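Local coordinates for protein phosphoribosylaminoimidazole carboxylase (Treponema denticola, PDB 5C5D) that catalyses the reversible carboxylation of 5-aminoimidazole ribonucleotide with carbon dioxide to give 4-carboxy-5-aminoimidazole ribonucleotide, a step of de novo purine biosynthesis, at residues V5-G10 / K20-L25; G37-T42 / N70-F75; P59-T64 / R126-Y131; I63-R68 / C87-D92; A83-P88 / S110-L115. The protein carries 1 engineered substitution. One frame throughout, in Å; residues are numbered along the deposited sequence.

Contact 1 of 5, residues V5-G10 / K20-L25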
# COMPACT_ATOMS: atom_id res chain seq x y z
N VAL D 5 27.16 -2.99 -24.24
CA VAL D 5 26.17 -2.57 -23.28
C VAL D 5 26.78 -1.47 -22.43
O VAL D 5 27.81 -1.67 -21.82
CB VAL D 5 25.71 -3.70 -22.36
CG1 VAL D 5 24.76 -3.18 -21.29
CG2 VAL D 5 25.04 -4.80 -23.15
N ILE D 6 26.13 -0.32 -22.40
CA ILE D 6 26.58 0.79 -21.60
C ILE D 6 25.76 0.75 -20.33
O ILE D 6 24.55 0.90 -20.37
CB ILE D 6 26.39 2.14 -22.30
CG1 ILE D 6 27.19 2.20 -23.61
CG2 ILE D 6 26.78 3.26 -21.35
CD1 ILE D 6 26.47 1.63 -24.84
N ILE D 7 26.45 0.57 -19.21
CA ILE D 7 25.81 0.57 -17.90
C ILE D 7 26.02 1.93 -17.30
O ILE D 7 27.15 2.29 -16.97
CB ILE D 7 26.40 -0.50 -16.98
CG1 ILE D 7 26.30 -1.86 -17.65
CG2 ILE D 7 25.66 -0.50 -15.63
CD1 ILE D 7 27.04 -2.97 -16.91
N LEU D 8 24.95 2.72 -17.21
CA LEU D 8 25.05 4.10 -16.73
C LEU D 8 24.28 4.28 -15.44
O LEU D 8 23.07 4.01 -15.38
CB LEU D 8 24.52 5.07 -17.79
CG LEU D 8 24.43 6.53 -17.34
CD1 LEU D 8 25.78 7.10 -16.94
CD2 LEU D 8 23.79 7.36 -18.44
N MET D 9 24.98 4.72 -14.39
CA MET D 9 24.36 4.86 -13.09
C MET D 9 24.37 6.32 -12.63
O MET D 9 25.28 7.08 -12.99
CB MET D 9 25.10 3.98 -12.08
CG MET D 9 26.41 4.55 -11.68
SD MET D 9 27.39 3.35 -10.72
CE MET D 9 28.11 2.41 -12.06
N GLY D 10 23.38 6.70 -11.83
CA GLY D 10 23.22 8.08 -11.42
C GLY D 10 24.21 8.49 -10.36
O GLY D 10 24.50 9.67 -10.24
N LYS D 20 27.20 -6.19 -10.49
CA LYS D 20 26.47 -7.44 -10.62
C LYS D 20 26.01 -7.63 -12.03
O LYS D 20 26.03 -8.75 -12.56
CB LYS D 20 25.26 -7.49 -9.70
CG LYS D 20 25.65 -7.76 -8.26
CD LYS D 20 24.45 -7.79 -7.38
CE LYS D 20 24.81 -8.28 -6.02
NZ LYS D 20 23.60 -8.83 -5.40
N ILE D 21 25.59 -6.54 -12.66
CA ILE D 21 25.15 -6.62 -14.04
C ILE D 21 26.34 -6.91 -14.95
O ILE D 21 26.26 -7.75 -15.84
CB ILE D 21 24.46 -5.32 -14.50
CG1 ILE D 21 23.25 -5.07 -13.62
CG2 ILE D 21 24.05 -5.40 -15.98
CD1 ILE D 21 22.61 -3.68 -13.81
N ALA D 22 27.44 -6.21 -14.73
CA ALA D 22 28.59 -6.33 -15.61
C ALA D 22 29.14 -7.75 -15.51
O ALA D 22 29.48 -8.37 -16.51
CB ALA D 22 29.65 -5.31 -15.27
N SER D 23 29.19 -8.26 -14.28
CA SER D 23 29.68 -9.61 -14.03
C SER D 23 28.90 -10.62 -14.86
O SER D 23 29.46 -11.54 -15.45
CB SER D 23 29.59 -9.96 -12.54
OG SER D 23 30.55 -9.24 -11.81
N GLU D 24 27.59 -10.44 -14.89
CA GLU D 24 26.77 -11.40 -15.62
C GLU D 24 26.96 -11.21 -17.13
O GLU D 24 27.02 -12.20 -17.87
CB GLU D 24 25.29 -11.25 -15.21
CG GLU D 24 24.49 -12.51 -15.42
CD GLU D 24 24.85 -13.60 -14.43
OE1 GLU D 24 25.73 -13.37 -13.57
OE2 GLU D 24 24.24 -14.69 -14.48
N LEU D 25 27.09 -9.98 -17.60
CA LEU D 25 27.34 -9.75 -19.04
C LEU D 25 28.65 -10.41 -19.47
O LEU D 25 28.78 -10.91 -20.59
CB LEU D 25 27.37 -8.27 -19.37
CG LEU D 25 26.05 -7.52 -19.29
CD1 LEU D 25 26.31 -6.01 -19.37
CD2 LEU D 25 25.10 -7.96 -20.37
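Ile7 and Val5 of strand 4-9 pack against Ile21, Ala22 and Leu25 of helix 15-27. The contact is made entirely of apolar side chains, and no hydrogen bond crosses it. Ile7 makes the most contacts. Its CG1 lies anti to the carbonyl carbon (chi1 -56°) and the chain is then extended (chi2 172°), which sends CD1 straight at the helix. That one methyl meets three residues. It sits 3.9 Å from Ala22 CB, and Ile7 CD1 is 4.0 Å from Ile21 CG2. It also touches the CD1 methyl of Leu25, at 4.0 Å from Ile7 CD1. The small Ala22 lets the methyl come close to the helix backbone, with Ile7 CD1 3.9 Å from Ala22 CA.

The second group is the pair Val5 and Leu25. Leu25 CD1 lies over the branch of Val5, 3.8 Å from Val5 CG1 and equally near Val5 CB. The two side chains cross at a slant. Leu25 CD1 thus fills the position between Val5 and Ile7.

The polar backbone groups are bonded within the helix and across the sheet. Leu25 N donates to Ile21 O (3.0 Å) within the helix. Val5 and Ile7 bond through their backbones to strand 31-36. Phe128 of helix 117-129 covers Val5 as well.

Residues 5-9 and 20-25 run nearly antiparallel, at 170°, as expected within a beta-alpha-beta unit. With every touching residue buried and no polar group facing across, the helix is held on the sheet here by close hydrocarbon packing alone.

Contact 2 of 5, residues G37-T42 / N70-F75. Engineered in segment 37-42: Asp38 (natural residue Ser).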
# COMPACT_ATOMS: atom_id res chain seq x y z
N GLY D 37 26.68 9.22 -14.20
CA GLY D 37 26.16 10.52 -14.54
C GLY D 37 24.72 10.64 -14.11
O GLY D 37 23.94 9.70 -14.25
N ASP D 38 24.39 11.82 -13.59
CA ASP D 38 23.08 12.09 -13.05
C ASP D 38 22.27 12.97 -13.99
O ASP D 38 22.76 13.96 -14.52
CB ASP D 38 23.20 12.76 -11.69
CG ASP D 38 21.86 12.99 -11.05
OD1 ASP D 38 21.23 12.00 -10.57
OD2 ASP D 38 21.39 14.13 -11.09
N ALA D 39 21.00 12.60 -14.18
CA ALA D 39 20.13 13.30 -15.12
C ALA D 39 19.86 14.75 -14.74
O ALA D 39 19.74 15.59 -15.62
CB ALA D 39 18.80 12.57 -15.23
N HIS D 40 19.75 15.04 -13.46
CA HIS D 40 19.33 16.39 -13.03
C HIS D 40 20.46 17.31 -12.67
O HIS D 40 20.34 18.52 -12.83
CB HIS D 40 18.38 16.28 -11.86
CG HIS D 40 17.09 15.63 -12.23
ND1 HIS D 40 16.23 15.07 -11.32
CD2 HIS D 40 16.52 15.46 -13.45
CE1 HIS D 40 15.18 14.59 -11.95
NE2 HIS D 40 15.32 14.83 -13.24
N LYS D 41 21.56 16.74 -12.20
CA LYS D 41 22.69 17.54 -11.74
C LYS D 41 23.80 17.64 -12.78
O LYS D 41 24.57 18.61 -12.78
CB LYS D 41 23.26 16.96 -10.44
CG LYS D 41 22.31 16.91 -9.27
CD LYS D 41 23.02 16.37 -8.04
CE LYS D 41 22.10 15.58 -7.16
NZ LYS D 41 22.88 14.90 -6.12
N THR D 42 23.90 16.65 -13.68
CA THR D 42 24.97 16.65 -14.68
C THR D 42 24.43 16.27 -16.06
O THR D 42 25.00 15.42 -16.74
CB THR D 42 26.11 15.68 -14.29
OG1 THR D 42 25.62 14.33 -14.28
CG2 THR D 42 26.64 15.97 -12.89
N ASN D 70 13.55 7.66 -10.10
CA ASN D 70 14.38 7.40 -11.27
C ASN D 70 14.00 8.27 -12.46
O ASN D 70 13.03 7.97 -13.16
CB ASN D 70 14.27 5.94 -11.65
CG ASN D 70 15.04 5.60 -12.92
OD1 ASN D 70 15.80 6.40 -13.47
ND2 ASN D 70 14.85 4.37 -13.39
N ALA D 71 14.76 9.33 -12.67
CA ALA D 71 14.61 10.17 -13.85
C ALA D 71 15.62 9.80 -14.93
O ALA D 71 15.45 10.15 -16.09
CB ALA D 71 14.77 11.63 -13.49
N LEU D 72 16.67 9.07 -14.56
CA LEU D 72 17.74 8.75 -15.54
C LEU D 72 17.26 7.85 -16.66
O LEU D 72 17.60 8.08 -17.82
CB LEU D 72 18.90 8.07 -14.83
CG LEU D 72 20.13 7.75 -15.68
CD1 LEU D 72 20.80 9.00 -16.20
CD2 LEU D 72 21.11 6.96 -14.84
N SER D 73 16.47 6.83 -16.34
CA SER D 73 16.12 5.86 -17.36
C SER D 73 15.30 6.54 -18.48
O SER D 73 15.59 6.33 -19.66
CB SER D 73 15.37 4.67 -16.77
OG SER D 73 16.20 3.97 -15.85
N GLY D 74 14.32 7.36 -18.14
CA GLY D 74 13.56 8.07 -19.16
C GLY D 74 14.38 9.09 -19.93
O GLY D 74 14.15 9.28 -21.12
N PHE D 75 15.30 9.76 -19.26
CA PHE D 75 16.15 10.76 -19.90
C PHE D 75 17.00 10.13 -20.98
O PHE D 75 17.05 10.60 -22.11
CB PHE D 75 17.03 11.40 -18.85
CG PHE D 75 17.92 12.47 -19.37
CD1 PHE D 75 17.43 13.74 -19.61
CD2 PHE D 75 19.25 12.22 -19.62
CE1 PHE D 75 18.25 14.74 -20.09
CE2 PHE D 75 20.09 13.22 -20.10
CZ PHE D 75 19.59 14.48 -20.33
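Ala39 packs its methyl onto the first turn of helix 72-79, and this is the tight part of the contact. Ala39 CB is 4.0 Å from Leu72 CA and 4.2 Å from Phe75 CB. The backbones come close, with Ala39 CA 5.2 Å from Leu72 CA. Leu72 completes this side. Its CG lies anti to the backbone N (chi1 -176°), and CD1 reaches 3.8 Å from Gly37 O. On the far side of Ala39 from Leu72 CD1, the His40 ring brings NE2 to 3.3 Å from Ala71 CB, at an oblique angle to the methyl. Ala71 also packs on Ala71 of a second subunit, so the contact lies at a subunit interface.

Asp38 and Lys41 are partly exposed, and Ile150 of a third subunit packs on them. Asp38, an engineered residue (Ser in the natural sequence), folds back on its own loop. Its OD2 accepts from two backbone donors. Lys41 N, at 2.8 Å from Asp38 OD2, meets the anti lone pair. His40 N approaches from above the carboxylate plane. The first is an Asx motif and the second an Asx turn. Thr42 OG1 accepts from Asp38 N. Lys41 NZ bonds to Ser107 O of the second subunit.

Asn70 caps the helix. Its OD1 accepts from Ser73 N at 3.0 Å, and its ND2 donates to Ser73 OG in the amide plane.

Position 38 and Lys41 belong to the substrate-binding site. The chemistry is therefore divided: methyl packing fixes the loop to the helix, while, in this variant, the carboxylate of Asp38 and Thr42 OG1 tie up backbone N-H groups of the loop.

Contact 3 of 5, residues P59-T64 / R126-Y131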
# COMPACT_ATOMS: atom_id res chain seq x y z
N PRO D 59 25.86 -2.69 -32.46
CA PRO D 59 24.61 -2.85 -31.71
C PRO D 59 24.82 -2.51 -30.27
O PRO D 59 25.76 -3.03 -29.69
CB PRO D 59 24.28 -4.33 -31.86
CG PRO D 59 25.24 -4.87 -32.86
CD PRO D 59 26.39 -3.96 -32.96
N LYS D 60 23.98 -1.64 -29.70
CA LYS D 60 24.18 -1.28 -28.31
C LYS D 60 22.90 -1.23 -27.54
O LYS D 60 21.83 -0.99 -28.10
CB LYS D 60 24.90 0.06 -28.20
CG LYS D 60 24.25 1.23 -28.80
CD LYS D 60 25.37 2.27 -29.12
CE LYS D 60 25.09 3.04 -30.34
NZ LYS D 60 25.04 2.21 -31.53
N LEU D 61 23.04 -1.46 -26.24
CA LEU D 61 21.98 -1.27 -25.28
C LEU D 61 22.51 -0.41 -24.14
O LEU D 61 23.69 -0.45 -23.85
CB LEU D 61 21.47 -2.61 -24.73
CG LEU D 61 20.72 -3.48 -25.71
CD1 LEU D 61 20.47 -4.81 -25.07
CD2 LEU D 61 19.41 -2.85 -26.17
N TYR D 62 21.62 0.36 -23.52
CA TYR D 62 21.94 1.07 -22.30
C TYR D 62 21.17 0.46 -21.17
O TYR D 62 19.97 0.23 -21.32
CB TYR D 62 21.60 2.56 -22.45
CG TYR D 62 22.36 3.23 -23.57
CD1 TYR D 62 21.94 3.11 -24.89
CD2 TYR D 62 23.48 4.00 -23.32
CE1 TYR D 62 22.64 3.72 -25.92
CE2 TYR D 62 24.16 4.63 -24.32
CZ TYR D 62 23.74 4.49 -25.63
OH TYR D 62 24.42 5.09 -26.68
N ILE D 63 21.84 0.18 -20.06
CA ILE D 63 21.16 -0.26 -18.83
C ILE D 63 21.35 0.88 -17.84
O ILE D 63 22.48 1.22 -17.48
CB ILE D 63 21.71 -1.58 -18.29
CG1 ILE D 63 21.52 -2.70 -19.32
CG2 ILE D 63 21.04 -1.94 -16.97
CD1 ILE D 63 22.16 -4.04 -18.87
N THR D 64 20.24 1.45 -17.38
CA THR D 64 20.26 2.65 -16.56
C THR D 64 19.84 2.38 -15.13
O THR D 64 18.83 1.74 -14.87
CB THR D 64 19.37 3.72 -17.18
OG1 THR D 64 18.09 3.11 -17.49
CG2 THR D 64 20.04 4.27 -18.45
N ARG D 126 19.57 -11.57 -24.54
CA ARG D 126 18.51 -12.14 -25.38
C ARG D 126 18.02 -11.16 -26.44
O ARG D 126 17.54 -11.59 -27.49
CB ARG D 126 17.37 -12.65 -24.48
CG ARG D 126 17.86 -13.83 -23.67
CD ARG D 126 16.87 -14.28 -22.61
NE ARG D 126 15.74 -14.97 -23.20
CZ ARG D 126 14.69 -15.38 -22.50
NH1 ARG D 126 14.64 -15.13 -21.20
NH2 ARG D 126 13.69 -16.00 -23.10
N ILE D 127 18.18 -9.86 -26.19
CA ILE D 127 17.91 -8.86 -27.23
C ILE D 127 18.91 -9.00 -28.38
O ILE D 127 18.50 -9.08 -29.55
CB ILE D 127 17.92 -7.43 -26.65
CG1 ILE D 127 16.59 -7.19 -25.93
CG2 ILE D 127 18.11 -6.40 -27.75
CD1 ILE D 127 16.61 -6.08 -24.97
N PHE D 128 20.20 -9.10 -28.07
CA PHE D 128 21.19 -9.27 -29.15
C PHE D 128 21.01 -10.61 -29.84
O PHE D 128 21.28 -10.74 -31.04
CB PHE D 128 22.63 -9.17 -28.63
CG PHE D 128 22.98 -7.84 -28.01
CD1 PHE D 128 22.87 -6.65 -28.74
CD2 PHE D 128 23.45 -7.77 -26.72
CE1 PHE D 128 23.22 -5.42 -28.16
CE2 PHE D 128 23.80 -6.56 -26.14
CZ PHE D 128 23.68 -5.38 -26.86
N SER D 129 20.51 -11.61 -29.10
CA SER D 129 20.44 -12.97 -29.62
C SER D 129 19.46 -13.13 -30.76
O SER D 129 19.53 -14.13 -31.47
CB SER D 129 20.07 -13.95 -28.50
OG SER D 129 18.66 -13.98 -28.34
N LEU D 130 18.53 -12.19 -30.94
CA LEU D 130 17.62 -12.23 -32.10
C LEU D 130 18.39 -12.20 -33.43
O LEU D 130 17.90 -12.67 -34.48
CB LEU D 130 16.62 -11.07 -32.06
CG LEU D 130 15.73 -10.90 -30.82
CD1 LEU D 130 14.65 -9.87 -31.17
CD2 LEU D 130 15.15 -12.18 -30.28
N TYR D 131 19.60 -11.63 -33.40
CA TYR D 131 20.42 -11.50 -34.62
C TYR D 131 21.82 -12.09 -34.48
O TYR D 131 22.57 -12.20 -35.46
CB TYR D 131 20.53 -10.03 -35.03
CG TYR D 131 19.22 -9.39 -35.45
CD1 TYR D 131 18.87 -9.34 -36.79
CD2 TYR D 131 18.35 -8.83 -34.54
CE1 TYR D 131 17.69 -8.77 -37.19
CE2 TYR D 131 17.16 -8.25 -34.96
CZ TYR D 131 16.85 -8.22 -36.27
OH TYR D 131 15.65 -7.63 -36.70
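Phe128 CG lies anti to the carbonyl carbon (chi1 -61°), which carries the ring from helix 117-129 toward the start of strand 60-65. Leu61 has a similar first torsion (chi1 -69°) and comes from the opposite direction. Its CD1 sits over one face of the Phe128 ring, 4.1 Å from the centroid and 27° off the normal, a CH-pi contact. Leu61 CG is also close, 3.7 Å from Phe128 CZ. The same Leu61 CD1 meets the branch of Ile127, at 3.9 Å from Ile127 CG2. Leu61 is thus held between two successive helix residues.

Pro59 meets another part of the ring. Its CB is 4.0 Å from Phe128 CE1, and Pro59 O is 3.8 Å from the same CE1. The backbone N of Lys60 lies at the ring edge, near its plane.

Val5 and Ile135 pack on Phe128 too. Tyr131 of a neighbouring subunit covers both Pro59 and Phe128, and Arg126 forms a salt bridge with Asp77 of that subunit.

The contact is plain packing of a helix on the sheet, away from the substrate site. No hydrogen bond crosses it. The Phe128 ring gives its face to Leu61 and its edge to the strand backbone at Lys60.

Contact 4 of 5, residues I63-R68 / C87-D92. With EDO (1,2-ethanediol), chain I.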
# COMPACT_ATOMS: atom_id res chain seq x y z
N ILE D 63 21.84 0.18 -20.06
CA ILE D 63 21.16 -0.26 -18.83
C ILE D 63 21.35 0.88 -17.84
O ILE D 63 22.48 1.22 -17.48
CB ILE D 63 21.71 -1.58 -18.29
CG1 ILE D 63 21.52 -2.70 -19.32
CG2 ILE D 63 21.04 -1.94 -16.97
CD1 ILE D 63 22.16 -4.04 -18.87
N THR D 64 20.24 1.45 -17.38
CA THR D 64 20.26 2.65 -16.56
C THR D 64 19.84 2.38 -15.13
O THR D 64 18.83 1.74 -14.87
CB THR D 64 19.37 3.72 -17.18
OG1 THR D 64 18.09 3.11 -17.49
CG2 THR D 64 20.04 4.27 -18.45
N ILE D 65 20.70 2.81 -14.23
CA ILE D 65 20.57 2.55 -12.79
C ILE D 65 20.44 3.82 -11.98
O ILE D 65 21.38 4.58 -11.91
CB ILE D 65 21.80 1.82 -12.27
CG1 ILE D 65 22.00 0.50 -13.04
CG2 ILE D 65 21.68 1.49 -10.79
CD1 ILE D 65 23.42 -0.05 -12.82
N ALA D 66 19.29 4.07 -11.37
CA ALA D 66 19.13 5.25 -10.55
C ALA D 66 18.19 4.94 -9.40
O ALA D 66 17.12 4.37 -9.62
CB ALA D 66 18.61 6.40 -11.34
N GLY D 67 18.61 5.32 -8.20
CA GLY D 67 17.78 5.12 -7.03
C GLY D 67 16.80 6.25 -6.81
O GLY D 67 16.75 7.22 -7.58
N ARG D 68 16.03 6.12 -5.73
CA ARG D 68 15.02 7.10 -5.40
C ARG D 68 14.14 7.30 -6.59
O ARG D 68 13.81 6.32 -7.26
CB ARG D 68 15.68 8.38 -4.90
CG ARG D 68 16.47 8.07 -3.67
CD ARG D 68 16.99 9.31 -2.99
NE ARG D 68 17.49 8.96 -1.67
CZ ARG D 68 17.85 9.84 -0.74
NH1 ARG D 68 17.78 11.14 -0.98
NH2 ARG D 68 18.29 9.40 0.43
N CYS D 87 17.16 -0.79 -14.61
CA CYS D 87 17.37 -1.76 -13.56
C CYS D 87 17.74 -0.98 -12.30
O CYS D 87 18.93 -0.81 -11.99
CB CYS D 87 18.44 -2.75 -13.95
SG CYS D 87 18.64 -4.08 -12.71
N PRO D 88 16.72 -0.48 -11.59
CA PRO D 88 16.99 0.36 -10.44
C PRO D 88 17.54 -0.48 -9.28
O PRO D 88 17.26 -1.69 -9.22
CB PRO D 88 15.63 0.97 -10.10
CG PRO D 88 14.65 -0.04 -10.57
CD PRO D 88 15.27 -0.60 -11.84
N PRO D 89 18.32 0.14 -8.39
CA PRO D 89 18.78 -0.57 -7.21
C PRO D 89 17.61 -0.86 -6.30
O PRO D 89 16.60 -0.17 -6.35
CB PRO D 89 19.76 0.41 -6.56
CG PRO D 89 19.29 1.77 -6.98
CD PRO D 89 18.63 1.58 -8.33
N PRO D 90 17.72 -1.91 -5.50
CA PRO D 90 16.56 -2.23 -4.67
C PRO D 90 16.45 -1.27 -3.49
O PRO D 90 17.46 -0.78 -2.99
CB PRO D 90 16.84 -3.66 -4.21
CG PRO D 90 18.33 -3.76 -4.23
CD PRO D 90 18.75 -2.96 -5.44
N SER D 91 15.22 -0.99 -3.08
CA SER D 91 15.00 -0.16 -1.91
C SER D 91 13.77 -0.62 -1.20
O SER D 91 12.80 -1.02 -1.85
CB SER D 91 14.82 1.31 -2.27
OG SER D 91 14.50 2.02 -1.09
N ASP D 92 13.82 -0.54 0.11
CA ASP D 92 12.67 -0.90 0.93
C ASP D 92 11.98 0.34 1.48
O ASP D 92 11.04 0.24 2.27
CB ASP D 92 13.10 -1.81 2.09
CG ASP D 92 13.61 -3.17 1.62
OD1 ASP D 92 12.92 -3.82 0.81
OD2 ASP D 92 14.71 -3.59 2.07
C1 EDO I . 12.76 0.07 -6.10
O1 EDO I . 13.54 -0.61 -7.07
C2 EDO I . 12.06 -1.01 -5.30
O2 EDO I . 13.01 -2.02 -4.93
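Cys87 and Thr64 form a backbone link in the parallel sheet of this alpha/beta domain, at the C-terminal ends of strands 60-65 and 84-86, where such folds commonly place their active sites. Cys87 N donates to Thr64 O at 3.0 Å, almost straight at 172°. Beside it, Ile63 CG2 packs 4.1 Å from Cys87 CB. Ile65 then lies against the next peptide: its CG1 is 3.5 Å from Cys87 O, and its CG2 touches Pro89 CD.

The Pro89 ring presses on the 66-67 backbone, with Pro89 CD 3.4 Å from Ala66 O and Pro89 CG 3.7 Å from Gly67 CA. Gly67 binds substrate, so Pro89 packs directly against a substrate-binding loop.

A second shell surrounds these groups. His17 donates through NE2 to Cys87 O. Ile65 is backed by Ala18 and Ile21 of helix 15-27, and Asp14, another substrate-binding residue, touches both Ile65 and Pro89. Arg68 NH2 forms a salt bridge with Glu116 of another subunit.

A 1,2-ethanediol, probably from the crystallisation liquor, lies along residues 89-91. Ser91 N donates to O2 of the diol at 3.1 Å, and the diol O1 donates to Pro89 O at 3.2 Å.

Contact 5 of 5, residues A83-P88 / S110-L115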
# COMPACT_ATOMS: atom_id res chain seq x y z
N ALA D 83 17.01 0.55 -28.02
CA ALA D 83 16.36 0.19 -26.76
C ALA D 83 17.23 0.44 -25.55
O ALA D 83 18.47 0.48 -25.63
CB ALA D 83 15.97 -1.27 -26.81
N THR D 84 16.56 0.61 -24.42
CA THR D 84 17.23 0.70 -23.13
C THR D 84 16.52 -0.15 -22.11
O THR D 84 15.38 -0.55 -22.30
CB THR D 84 17.29 2.15 -22.60
OG1 THR D 84 16.00 2.58 -22.14
CG2 THR D 84 17.76 3.12 -23.69
N ILE D 85 17.23 -0.43 -21.04
CA ILE D 85 16.75 -1.26 -19.92
C ILE D 85 16.94 -0.48 -18.61
O ILE D 85 18.02 0.02 -18.35
CB ILE D 85 17.55 -2.57 -19.85
CG1 ILE D 85 17.36 -3.40 -21.12
CG2 ILE D 85 17.20 -3.40 -18.59
CD1 ILE D 85 18.34 -4.54 -21.26
N ALA D 86 15.88 -0.36 -17.82
CA ALA D 86 15.97 0.21 -16.46
C ALA D 86 16.16 -0.91 -15.46
O ALA D 86 15.37 -1.83 -15.45
CB ALA D 86 14.71 0.98 -16.12
N CYS D 87 17.16 -0.79 -14.61
CA CYS D 87 17.37 -1.76 -13.56
C CYS D 87 17.74 -0.98 -12.30
O CYS D 87 18.93 -0.81 -11.99
CB CYS D 87 18.44 -2.75 -13.95
SG CYS D 87 18.64 -4.08 -12.71
N PRO D 88 16.72 -0.48 -11.59
CA PRO D 88 16.99 0.36 -10.44
C PRO D 88 17.54 -0.48 -9.28
O PRO D 88 17.26 -1.69 -9.22
CB PRO D 88 15.63 0.97 -10.10
CG PRO D 88 14.65 -0.04 -10.57
CD PRO D 88 15.27 -0.60 -11.84
N SER D 110 10.18 4.29 -23.58
CA SER D 110 9.92 2.83 -23.48
C SER D 110 11.06 1.99 -22.92
O SER D 110 11.39 0.96 -23.48
CB SER D 110 9.56 2.30 -24.88
OG SER D 110 10.65 2.46 -25.77
N PRO D 111 11.67 2.42 -21.79
CA PRO D 111 12.69 1.54 -21.22
C PRO D 111 12.09 0.23 -20.74
O PRO D 111 10.98 0.24 -20.20
CB PRO D 111 13.25 2.36 -20.07
CG PRO D 111 12.15 3.29 -19.71
CD PRO D 111 11.48 3.62 -20.96
N ALA D 112 12.78 -0.87 -20.96
CA ALA D 112 12.43 -2.18 -20.40
C ALA D 112 12.75 -2.22 -18.92
O ALA D 112 13.90 -2.08 -18.56
CB ALA D 112 13.21 -3.25 -21.11
N LEU D 113 11.76 -2.45 -18.05
CA LEU D 113 12.06 -2.54 -16.63
C LEU D 113 12.31 -3.99 -16.22
O LEU D 113 11.52 -4.89 -16.56
CB LEU D 113 10.90 -1.99 -15.82
CG LEU D 113 11.06 -2.01 -14.30
CD1 LEU D 113 12.30 -1.26 -13.81
CD2 LEU D 113 9.78 -1.42 -13.73
N VAL D 114 13.43 -4.21 -15.53
CA VAL D 114 13.78 -5.52 -14.96
C VAL D 114 14.33 -5.30 -13.57
O VAL D 114 15.19 -4.43 -13.39
CB VAL D 114 14.80 -6.24 -15.83
CG1 VAL D 114 15.22 -7.56 -15.22
CG2 VAL D 114 14.23 -6.51 -17.20
N LEU D 115 13.88 -6.08 -12.59
CA LEU D 115 14.35 -5.84 -11.24
C LEU D 115 15.72 -6.39 -10.90
O LEU D 115 16.51 -5.72 -10.22
CB LEU D 115 13.37 -6.42 -10.24
CG LEU D 115 12.02 -5.73 -10.13
CD1 LEU D 115 11.29 -6.29 -8.93
CD2 LEU D 115 12.21 -4.24 -9.99
O HOH W 1 13.67 1.40 -25.03
O HOH W 2 16.40 -3.99 -8.24
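Thr84 and Ala86 bond to Ala112 and Val114 through three backbone hydrogen bonds between parallel strands; the bridged pairs are Ile85-Ala112 and Ala86-Leu113. Ala112 N donates to Thr84 O at 2.9 Å. The carbonyl of Ala112 then accepts from Ala86 N at 2.7 Å. Val114 N donates to Ala86 O at 3.1 Å. Ala86 is thus bonded through both its N and its O. The CA-H groups of Ile85 and Leu113 add contacts to Ala112 O and Ala86 O.

Water takes over at the two ends. One water accepts from Thr84 N and donates to Ser110 O. A second donates to both Pro88 O and Leu115 O, 2.6 Å from each, and bridges the two segments.

Thr84 OG1 lies 3.4 Å from Pro111 CB, and these side chains lie side by side. Its polar partner is Asp77, which also accepts from Ser110 N. On the other edge of strand 84-86, the Ile85 backbone bonds to Tyr62 and Thr64 of strand 60-65, and Thr64 OG1 adds a bond to Ile85 O.

Side chains fill the two faces. With chi1 at -180° and chi2 at 57°, Leu113 brings CD1 to 3.6 Å from Pro88 CD and 4.0 Å from Ala86 CB. On the other face Ile85 meets Ala112, and Leu123 packs on both. Ala112 also packs on Ala112 of a neighbouring subunit.

Strand 112-113 is outermost within this chain, and Leu113 bonds through its backbone to a neighbouring subunit. The arrangement is the parallel strand pair of a beta-alpha-beta unit, with helix 99-103 in the connection.

In the fold
From the N terminus, contact 1 closes first, laying helix 15-27 on strand 4-9. It is complete before any other contact opens. Contact 2 opens in the loop after strand 31-36 and closes on helix 72-79. It crosses contacts 3 and 4, which both start from strand 60-65 but lie on opposite sides of the chain's centre. Contact 4 closes at the loop after strand 84-86. Contact 5 begins there, sharing Cys87 and Pro88, and adds strand 112-113. It is nested inside the long loop that contact 3 closes at helix 117-129. Contacts 1, 3, 4 and 5 all reach the central sheet, and contacts 2 and 4 each fasten a segment that holds substrate-binding residues.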